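Abbfa_003403 (Acinetobacter baumannii, PDB 4ZXH) is a four-domain nonribosomal peptide synthetase that probably activates, carries, condenses and releases a building block of a peptide product. Local coordinates at residues D970-R975 / V995-D1000; Q988-K993 / F1002-H1007; V534-D539 / A556-L561. One frame throughout, in Å; residues are numbered along the deposited sequence.

Contact 1: D970-R975 / V995-D1000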
loop_
_atom_site.group_PDB
_atom_site.type_symbol
_atom_site.label_atom_id
_atom_site.label_comp_id
_atom_site.label_asym_id
_atom_site.label_seq_id
_atom_site.Cartn_x
_atom_site.Cartn_y
_atom_site.Cartn_z
ATOM N N ASP A 970 21.606 2.484 -8.015
ATOM C CA ASP A 970 22.802 2.203 -8.773
ATOM C C ASP A 970 22.470 1.711 -10.172
ATOM O O ASP A 970 21.641 0.808 -10.338
ATOM C CB ASP A 970 23.592 1.131 -8.043
ATOM C CG ASP A 970 23.352 1.165 -6.544
ATOM O OD1 ASP A 970 23.769 2.144 -5.904
ATOM O OD2 ASP A 970 22.706 0.240 -6.002
ATOM N N TYR A 971 23.139 2.272 -11.169
ATOM C CA TYR A 971 23.044 1.700 -12.498
ATOM C C TYR A 971 23.585 0.274 -12.519
ATOM O O TYR A 971 24.733 0.023 -12.169
ATOM C CB TYR A 971 23.802 2.540 -13.514
ATOM C CG TYR A 971 23.930 1.837 -14.847
ATOM C CD1 TYR A 971 22.868 1.821 -15.759
ATOM C CD2 TYR A 971 25.100 1.181 -15.198
ATOM C CE1 TYR A 971 22.978 1.177 -16.971
ATOM C CE2 TYR A 971 25.220 0.548 -16.413
ATOM C CZ TYR A 971 24.159 0.548 -17.293
ATOM O OH TYR A 971 24.265 -0.110 -18.497
ATOM N N VAL A 972 22.753 -0.657 -12.950
ATOM C CA VAL A 972 23.194 -2.025 -13.147
ATOM C C VAL A 972 22.808 -2.476 -14.540
ATOM O O VAL A 972 21.642 -2.396 -14.913
ATOM C CB VAL A 972 22.590 -2.953 -12.106
ATOM C CG1 VAL A 972 22.813 -4.418 -12.486
ATOM C CG2 VAL A 972 23.169 -2.620 -10.748
ATOM N N ALA A 973 23.798 -2.917 -15.313
ATOM C CA ALA A 973 23.586 -3.358 -16.691
ATOM C C ALA A 973 22.826 -4.681 -16.710
ATOM O O ALA A 973 22.948 -5.456 -15.780
ATOM C CB ALA A 973 24.914 -3.489 -17.406
ATOM N N PRO A 974 22.027 -4.934 -17.763
ATOM C CA PRO A 974 21.278 -6.189 -17.933
ATOM C C PRO A 974 22.203 -7.396 -17.938
ATOM O O PRO A 974 23.322 -7.256 -18.380
ATOM C CB PRO A 974 20.598 -6.008 -19.291
ATOM C CG PRO A 974 21.429 -4.991 -19.985
ATOM C CD PRO A 974 21.824 -4.038 -18.907
ATOM N N ARG A 975 21.762 -8.552 -17.454
ATOM C CA ARG A 975 22.706 -9.648 -17.202
ATOM C C ARG A 975 22.479 -10.909 -18.049
ATOM O O ARG A 975 23.371 -11.750 -18.169
ATOM C CB ARG A 975 22.679 -10.002 -15.705
ATOM C CG ARG A 975 23.054 -8.811 -14.785
ATOM C CD ARG A 975 22.567 -8.976 -13.340
ATOM N NE ARG A 975 21.108 -8.999 -13.262
ATOM C CZ ARG A 975 20.427 -9.265 -12.151
ATOM N NH1 ARG A 975 21.082 -9.521 -11.024
ATOM N NH2 ARG A 975 19.096 -9.264 -12.162
ATOM N N VAL A 995 19.377 2.464 -19.837
ATOM C CA VAL A 995 18.449 2.034 -18.798
ATOM C C VAL A 995 19.022 0.887 -17.995
ATOM O O VAL A 995 19.450 -0.123 -18.550
ATOM C CB VAL A 995 17.089 1.604 -19.395
ATOM C CG1 VAL A 995 16.279 0.800 -18.404
ATOM C CG2 VAL A 995 16.292 2.825 -19.858
ATOM N N GLY A 996 19.035 1.056 -16.681
ATOM C CA GLY A 996 19.536 0.030 -15.799
ATOM C C GLY A 996 18.392 -0.826 -15.324
ATOM O O GLY A 996 17.255 -0.382 -15.314
ATOM N N ILE A 997 18.693 -2.043 -14.893
ATOM C CA ILE A 997 17.648 -2.990 -14.543
ATOM C C ILE A 997 16.846 -2.603 -13.289
ATOM O O ILE A 997 15.859 -3.257 -12.974
ATOM C CB ILE A 997 18.234 -4.397 -14.360
ATOM C CG1 ILE A 997 19.131 -4.457 -13.125
ATOM C CG2 ILE A 997 18.997 -4.826 -15.621
ATOM C CD1 ILE A 997 19.672 -5.838 -12.855
ATOM N N HIS A 998 17.237 -1.535 -12.598
ATOM C CA HIS A 998 16.474 -1.057 -11.437
ATOM C C HIS A 998 15.747 0.265 -11.695
ATOM O O HIS A 998 15.145 0.828 -10.794
ATOM C CB HIS A 998 17.389 -0.920 -10.223
ATOM C CG HIS A 998 17.934 -2.233 -9.760
ATOM N ND1 HIS A 998 19.261 -2.425 -9.436
ATOM C CD2 HIS A 998 17.331 -3.436 -9.617
ATOM C CE1 HIS A 998 19.448 -3.687 -9.094
ATOM N NE2 HIS A 998 18.292 -4.321 -9.191
ATOM N N ASP A 999 15.803 0.750 -12.928
ATOM C CA ASP A 999 15.084 1.960 -13.295
ATOM C C ASP A 999 13.631 1.631 -13.499
ATOM O O ASP A 999 13.296 0.667 -14.184
ATOM C CB ASP A 999 15.668 2.598 -14.562
ATOM C CG ASP A 999 17.049 3.194 -14.327
ATOM O OD1 ASP A 999 17.407 3.411 -13.145
ATOM O OD2 ASP A 999 17.773 3.445 -15.313
ATOM N N ASP A 1000 12.772 2.445 -12.899
ATOM C CA ASP A 1000 11.337 2.229 -12.955
ATOM C C ASP A 1000 10.738 2.873 -14.215
ATOM O O ASP A 1000 11.020 4.028 -14.564
ATOM C CB ASP A 1000 10.685 2.765 -11.683
ATOM C CG ASP A 1000 9.192 2.514 -11.633
ATOM O OD1 ASP A 1000 8.445 3.113 -12.448
ATOM O OD2 ASP A 1000 8.769 1.721 -10.762
#
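In the carrier domain, Val-972 and Ile-997 join the extended segment that leads into helix 977-990 to the loop that follows that helix. The loop makes a type I beta turn from Gly-996 to Asp-999. Asp-999 closes this turn twice: its backbone N bonds to Gly-996 O, and its OD2 takes the N-H of Gly-996 from above the carboxylate plane, N to OD2 3.0 Å. The turn then offers Ile-997 N to Val-972 O at 3.0 Å, a nearly straight bond with 164° at the hydrogen.

Ile-997 buries more surface in the contact than any other residue. Its CG1 stands between the backbone N and the carbonyl carbon (chi1 68°), on the side of Val-972, while CG2 faces Pro-974. CD1 meets Val-972 CG1 at 3.5 Å and lies over one face of the Arg-975 guanidinium, 3.5 Å from NE. CG2 packs on Pro-974 CA at 3.5 Å. The CG1 of the same isoleucine also covers one face of the His-998 ring. On the other branch of Val-972, CG2 comes to 4.1 Å from His-998 ND1. Tyr-971 lies obliquely beside the turn, CD1 to Gly-996 CA 3.8 Å.

Arg-975 has its own polar partners, a salt bridge to Glu-979 and a hydrogen bond to Asn-1225 of the thioesterase domain. Pro-974 O is bonded by Tyr-1194 of that domain. Pro-974 packs on Ile-980 and Cys-983 of helix 977-990, while helix 1037-1046 meets the turn through Glu-1038, which contacts His-998 and pairs with Ile-997 through the backbone.

Contact 2: Q988-K993 / F1002-H1007. With PNS (4'-phosphopantetheine), chain B.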
loop_
_atom_site.group_PDB
_atom_site.type_symbol
_atom_site.label_atom_id
_atom_site.label_comp_id
_atom_site.label_asym_id
_atom_site.label_seq_id
_atom_site.Cartn_x
_atom_site.Cartn_y
_atom_site.Cartn_z
ATOM N N GLN A 988 13.995 2.242 -25.991
ATOM C CA GLN A 988 13.525 2.588 -27.323
ATOM C C GLN A 988 12.135 3.299 -27.212
ATOM O O GLN A 988 11.875 4.340 -27.831
ATOM C CB GLN A 988 13.360 1.382 -28.209
ATOM C CG GLN A 988 14.496 1.055 -28.924
ATOM C CD GLN A 988 14.274 1.025 -30.401
ATOM O OE1 GLN A 988 13.155 0.902 -30.968
ATOM N NE2 GLN A 988 15.361 0.938 -31.045
ATOM N N ILE A 989 11.290 2.780 -26.321
ATOM C CA ILE A 989 9.901 3.246 -26.111
ATOM C C ILE A 989 9.800 4.552 -25.249
ATOM O O ILE A 989 8.909 5.387 -25.433
ATOM C CB ILE A 989 9.078 2.093 -25.453
ATOM C CG1 ILE A 989 7.586 2.327 -25.529
ATOM C CG2 ILE A 989 9.415 1.956 -24.008
ATOM C CD1 ILE A 989 7.091 2.265 -26.914
ATOM N N LEU A 990 10.773 4.750 -24.365
ATOM C CA LEU A 990 10.827 5.909 -23.468
ATOM C C LEU A 990 11.760 7.020 -23.945
ATOM O O LEU A 990 11.789 8.087 -23.344
ATOM C CB LEU A 990 11.305 5.499 -22.074
ATOM C CG LEU A 990 10.491 4.502 -21.274
ATOM C CD1 LEU A 990 11.301 4.075 -20.070
ATOM C CD2 LEU A 990 9.222 5.157 -20.833
ATOM N N SER A 991 12.544 6.749 -24.987
ATOM C CA SER A 991 13.604 7.659 -25.434
ATOM C C SER A 991 14.556 8.040 -24.304
ATOM O O SER A 991 14.848 9.213 -24.082
ATOM C CB SER A 991 13.014 8.917 -26.050
ATOM O OG SER A 991 12.008 8.568 -26.974
ATOM N N VAL A 992 15.023 7.030 -23.589
ATOM C CA VAL A 992 16.020 7.204 -22.550
ATOM C C VAL A 992 17.258 6.477 -23.044
ATOM O O VAL A 992 17.146 5.331 -23.451
ATOM C CB VAL A 992 15.540 6.638 -21.208
ATOM C CG1 VAL A 992 16.559 6.873 -20.117
ATOM C CG2 VAL A 992 14.228 7.272 -20.842
ATOM N N LYS A 993 18.418 7.140 -23.030
ATOM C CA LYS A 993 19.602 6.597 -23.690
ATOM C C LYS A 993 20.032 5.291 -23.067
ATOM O O LYS A 993 20.233 4.330 -23.793
ATOM C CB LYS A 993 20.772 7.583 -23.666
ATOM C CG LYS A 993 20.539 8.870 -24.469
ATOM C CD LYS A 993 20.293 8.575 -25.941
ATOM C CE LYS A 993 21.552 8.083 -26.638
ATOM N NZ LYS A 993 21.265 7.713 -28.043
ATOM N N PHE A 1002 7.853 4.032 -15.000
ATOM C CA PHE A 1002 7.025 5.221 -14.891
ATOM C C PHE A 1002 7.820 6.404 -14.325
ATOM O O PHE A 1002 7.570 7.552 -14.685
ATOM C CB PHE A 1002 5.778 4.922 -14.042
ATOM C CG PHE A 1002 4.862 3.903 -14.662
ATOM C CD1 PHE A 1002 3.884 4.290 -15.583
ATOM C CD2 PHE A 1002 4.983 2.556 -14.348
ATOM C CE1 PHE A 1002 3.043 3.346 -16.182
ATOM C CE2 PHE A 1002 4.144 1.602 -14.938
ATOM C CZ PHE A 1002 3.177 1.997 -15.862
ATOM N N GLU A 1003 8.789 6.125 -13.460
ATOM C CA GLU A 1003 9.701 7.170 -13.003
ATOM C C GLU A 1003 10.564 7.706 -14.133
ATOM O O GLU A 1003 10.889 8.884 -14.159
ATOM C CB GLU A 1003 10.589 6.659 -11.878
ATOM C CG GLU A 1003 9.844 6.441 -10.573
ATOM C CD GLU A 1003 10.695 5.781 -9.504
ATOM O OE1 GLU A 1003 11.889 5.501 -9.767
ATOM O OE2 GLU A 1003 10.159 5.524 -8.402
ATOM N N LEU A 1004 10.939 6.838 -15.067
ATOM C CA LEU A 1004 11.719 7.261 -16.219
ATOM C C LEU A 1004 10.946 8.128 -17.217
ATOM O O LEU A 1004 11.515 8.597 -18.200
ATOM C CB LEU A 1004 12.275 6.051 -16.946
ATOM C CG LEU A 1004 13.424 5.291 -16.291
ATOM C CD1 LEU A 1004 13.753 4.110 -17.150
ATOM C CD2 LEU A 1004 14.659 6.171 -16.086
ATOM N N GLY A 1005 9.657 8.339 -16.974
ATOM C CA GLY A 1005 8.847 9.173 -17.849
ATOM C C GLY A 1005 7.742 8.423 -18.570
ATOM O O GLY A 1005 7.047 8.982 -19.417
ATOM N N GLY A 1006 7.579 7.151 -18.232
ATOM C CA GLY A 1006 6.570 6.322 -18.856
ATOM C C GLY A 1006 5.205 6.648 -18.295
ATOM O O GLY A 1006 5.097 7.160 -17.188
ATOM N N HIS A 1007 4.160 6.343 -19.054
ATOM C CA HIS A 1007 2.800 6.587 -18.592
ATOM C C HIS A 1007 1.836 5.580 -19.191
ATOM O O HIS A 1007 2.209 4.744 -20.011
ATOM C CB HIS A 1007 2.353 7.999 -18.946
ATOM C CG HIS A 1007 2.508 8.319 -20.397
ATOM N ND1 HIS A 1007 1.611 7.889 -21.353
ATOM C CD2 HIS A 1007 3.470 8.999 -21.059
ATOM C CE1 HIS A 1007 2.007 8.308 -22.541
ATOM N NE2 HIS A 1007 3.129 8.986 -22.390
HETATM O O23 PNS B . -1.318 5.904 -14.749
HETATM P P24 PNS B . -1.512 6.292 -16.191
HETATM O O25 PNS B . -0.505 7.211 -16.827
HETATM O O27 PNS B . -2.949 7.023 -16.238
HETATM C C28 PNS B . -4.112 6.367 -15.742
HETATM C C29 PNS B . -5.316 7.262 -15.975
HETATM C C30 PNS B . -5.354 7.521 -17.482
HETATM C C31 PNS B . -5.133 8.568 -15.202
HETATM C C32 PNS B . -6.582 6.558 -15.463
HETATM O O33 PNS B . -6.274 6.014 -14.168
HETATM C C34 PNS B . -7.753 7.520 -15.413
HETATM O O35 PNS B . -8.194 8.069 -16.422
HETATM N N36 PNS B . -8.321 7.759 -14.239
HETATM C C37 PNS B . -9.447 8.667 -14.089
HETATM C C38 PNS B . -10.611 7.865 -13.509
HETATM C C39 PNS B . -11.905 8.411 -14.032
HETATM O O40 PNS B . -11.995 8.815 -15.182
HETATM N N41 PNS B . -12.889 8.406 -13.144
HETATM C C42 PNS B . -14.250 8.851 -13.321
HETATM C C43 PNS B . -14.744 8.902 -11.890
HETATM S S44 PNS B . -14.607 10.606 -11.331
#
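Apolar contacts between Leu-990 and Leu-1004 carry this small interface. Leu-990 is the last residue of helix 977-990, and its two methyl branches are used separately. CD1 meets Leu-1004 CD1 at 3.8 Å, the two side chains crossing at about a right angle. CD2 rests on the backbone of Gly-1006, 3.5 Å from its CA. Leu-990 CG lies anti to the carbonyl carbon (chi1 -61°), which directs the branch point to the loop. Leu-990 also touches Phe-1001 and Leu-1010.

Beyond the helix end Ser-991 takes a positive phi. Val-992 CG2 then meets Leu-1004 O at 4.0 Å, a methyl-to-carbonyl van der Waals contact.

Backbone bonding is internal to the loop. A type I turn runs from Phe-1002 to Gly-1005, with Gly-1005 N on Phe-1002 O. Its start is tied back by Asp-1000 OD1, which accepts from the N-H groups of both Phe-1002 and Glu-1003. The sequence Leu-Gly-Gly-His-Ser is the signature of carrier domains, in which the serine bears the pantetheine arm.

The ligand contact is at His-1007, the N-cap position of helix 1008-1022. Its CB makes a van der Waals contact with phosphate oxygen O25 of 4'-phosphopantetheine at 3.6 Å. The cofactor is hydrogen-bonded to Ser-1008 N and to Arg-346 and Asn-351 of the condensation domain.

Contact 3: V534-D539 / A556-L561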
loop_
_atom_site.group_PDB
_atom_site.type_symbol
_atom_site.label_atom_id
_atom_site.label_comp_id
_atom_site.label_asym_id
_atom_site.label_seq_id
_atom_site.Cartn_x
_atom_site.Cartn_y
_atom_site.Cartn_z
ATOM N N VAL A 534 8.384 6.593 51.386
ATOM C CA VAL A 534 9.366 5.552 51.682
ATOM C C VAL A 534 9.895 4.910 50.412
ATOM O O VAL A 534 9.139 4.279 49.659
ATOM C CB VAL A 534 8.767 4.469 52.580
ATOM C CG1 VAL A 534 9.688 3.262 52.665
ATOM C CG2 VAL A 534 8.478 5.047 53.949
ATOM N N GLY A 535 11.192 5.091 50.169
ATOM C CA GLY A 535 11.858 4.437 49.056
ATOM C C GLY A 535 11.815 2.932 49.236
ATOM O O GLY A 535 12.012 2.418 50.336
ATOM N N LEU A 536 11.538 2.218 48.157
ATOM C CA LEU A 536 11.455 0.768 48.225
ATOM C C LEU A 536 12.386 0.123 47.211
ATOM O O LEU A 536 12.126 0.171 46.004
ATOM C CB LEU A 536 10.025 0.311 47.988
ATOM C CG LEU A 536 9.794 -1.184 48.158
ATOM C CD1 LEU A 536 10.274 -1.640 49.529
ATOM C CD2 LEU A 536 8.304 -1.468 47.967
ATOM N N MET A 537 13.469 -0.474 47.705
ATOM C CA MET A 537 14.482 -1.079 46.847
ATOM C C MET A 537 14.657 -2.557 47.196
ATOM O O MET A 537 15.548 -2.907 47.976
ATOM C CB MET A 537 15.813 -0.328 46.986
ATOM C CG MET A 537 16.826 -0.617 45.896
ATOM S SD MET A 537 18.445 0.150 46.161
ATOM C CE MET A 537 18.087 1.874 45.881
ATOM N N LEU A 538 13.811 -3.414 46.614
ATOM C CA LEU A 538 13.801 -4.851 46.932
ATOM C C LEU A 538 14.047 -5.778 45.740
ATOM O O LEU A 538 13.868 -5.381 44.592
ATOM C CB LEU A 538 12.462 -5.237 47.566
ATOM C CG LEU A 538 12.087 -4.581 48.895
ATOM C CD1 LEU A 538 10.861 -5.259 49.501
ATOM C CD2 LEU A 538 13.261 -4.594 49.869
ATOM N N ASP A 539 14.454 -7.015 46.031
ATOM C CA ASP A 539 14.450 -8.105 45.049
ATOM C C ASP A 539 13.090 -8.776 45.055
ATOM O O ASP A 539 12.343 -8.659 46.026
ATOM C CB ASP A 539 15.530 -9.143 45.347
ATOM C CG ASP A 539 16.873 -8.788 44.736
ATOM O OD1 ASP A 539 16.886 -8.115 43.684
ATOM O OD2 ASP A 539 17.918 -9.183 45.310
ATOM N N ALA A 556 2.218 5.420 55.207
ATOM C CA ALA A 556 3.145 6.040 54.260
ATOM C C ALA A 556 2.835 5.658 52.812
ATOM O O ALA A 556 1.968 4.820 52.541
ATOM C CB ALA A 556 4.581 5.670 54.601
ATOM N N ALA A 557 3.540 6.309 51.891
ATOM C CA ALA A 557 3.462 6.010 50.469
ATOM C C ALA A 557 4.830 5.503 50.056
ATOM O O ALA A 557 5.842 5.952 50.602
ATOM C CB ALA A 557 3.078 7.223 49.670
ATOM N N TYR A 558 4.887 4.559 49.117
ATOM C CA TYR A 558 6.195 4.080 48.702
ATOM C C TYR A 558 6.589 4.657 47.358
ATOM O O TYR A 558 5.747 5.018 46.541
ATOM C CB TYR A 558 6.248 2.552 48.672
ATOM C CG TYR A 558 5.355 1.901 47.654
ATOM C CD1 TYR A 558 4.040 1.593 47.955
ATOM C CD2 TYR A 558 5.837 1.580 46.392
ATOM C CE1 TYR A 558 3.220 0.993 47.026
ATOM C CE2 TYR A 558 5.031 0.972 45.451
ATOM C CZ TYR A 558 3.723 0.679 45.769
ATOM O OH TYR A 558 2.917 0.078 44.828
ATOM N N VAL A 559 7.893 4.770 47.165
ATOM C CA VAL A 559 8.477 5.172 45.898
ATOM C C VAL A 559 9.337 4.032 45.355
ATOM O O VAL A 559 10.380 3.718 45.927
ATOM C CB VAL A 559 9.324 6.417 46.075
ATOM C CG1 VAL A 559 9.848 6.899 44.735
ATOM C CG2 VAL A 559 8.507 7.486 46.780
ATOM N N PRO A 560 8.890 3.390 44.265
ATOM C CA PRO A 560 9.611 2.226 43.732
ATOM C C PRO A 560 11.015 2.552 43.227
ATOM O O PRO A 560 11.172 3.333 42.289
ATOM C CB PRO A 560 8.722 1.766 42.573
ATOM C CG PRO A 560 7.380 2.281 42.900
ATOM C CD PRO A 560 7.618 3.610 43.561
ATOM N N LEU A 561 12.022 1.950 43.848
ATOM C CA LEU A 561 13.385 2.016 43.339
ATOM C C LEU A 561 13.858 0.612 42.968
ATOM O O LEU A 561 14.492 -0.076 43.763
ATOM C CB LEU A 561 14.313 2.649 44.369
ATOM C CG LEU A 561 13.877 4.046 44.800
ATOM C CD1 LEU A 561 14.391 4.364 46.167
ATOM C CD2 LEU A 561 14.356 5.068 43.795
#
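Leu-561 and Gly-535 meet at the apolar heart of this pair. Leu-561 CD1 lies 3.8 Å from Gly-535 CA, against a residue that has no side chain there. Met-537 joins Leu-561 from one end of the pair. Its chain runs straight at first and bends at chi3 (-71°), which turns CE back to Leu-561 CB at 4.1 Å. Leu-561 also packs on Leu-570, Ile-573 and Ile-574 of helix 567-577.

Further out, Val-534 CG2 touches Ala-556 CB at 4.0 Å. Leu-536 CD2 lies obliquely by the tyrosine ring, 4.2 Å from Tyr-558 CD2. The ring itself leads away from strand 533-537, toward helix 543-553.

The two strands are parallel neighbours in a beta-alpha-beta unit of the adenylation domain, with helix 543-553 as the crossover between them. Val-534 pairs with Tyr-558, Gly-535 with Val-559 and Leu-536 with Pro-560. The short axes are twisted by 43°. Strand 581-584 lies along strand 533-537 and bonds to Gly-535 and Met-537.

Four backbone bonds hold the pair. Val-534 N gives to Ala-557 O at 2.7 Å, and Val-534 O takes Val-559 N at 2.8 Å. Leu-536 repeats the pattern, with its N on Val-559 O at 2.9 Å and its O on Leu-561 N at 2.8 Å. Three CA-H...O contacts accompany them: Tyr-558 CA to Val-534 O, Gly-535 CA to Val-559 O and Met-537 CA to Leu-561 O. The Leu-561 N donor stands 36° above the plane of the Leu-536 carbonyl. The same Leu-536 oxygen also bonds to Tyr-669 OH, which is bonded in turn to Leu-538 N.

Contact 3 comes first along the chain, in the adenylation domain. It closes before contacts 1 and 2 begin. Those two belong to the carrier domain region, and their segments alternate along the chain. Their centres are about 13 Å apart. They share the surroundings of helix 977-990 and the loop before helix 1008-1022, and they touch where Leu-1004 CD1 lies 3.6 Å from Asp-999 CB. Contact 1 is on the thioesterase side and contact 2 leads toward the cofactor and the condensation domain. The centre of contact 3 is about 63 Å from that of contact 1 and 69 Å from that of contact 2, in keeping with separate domains of one synthetase.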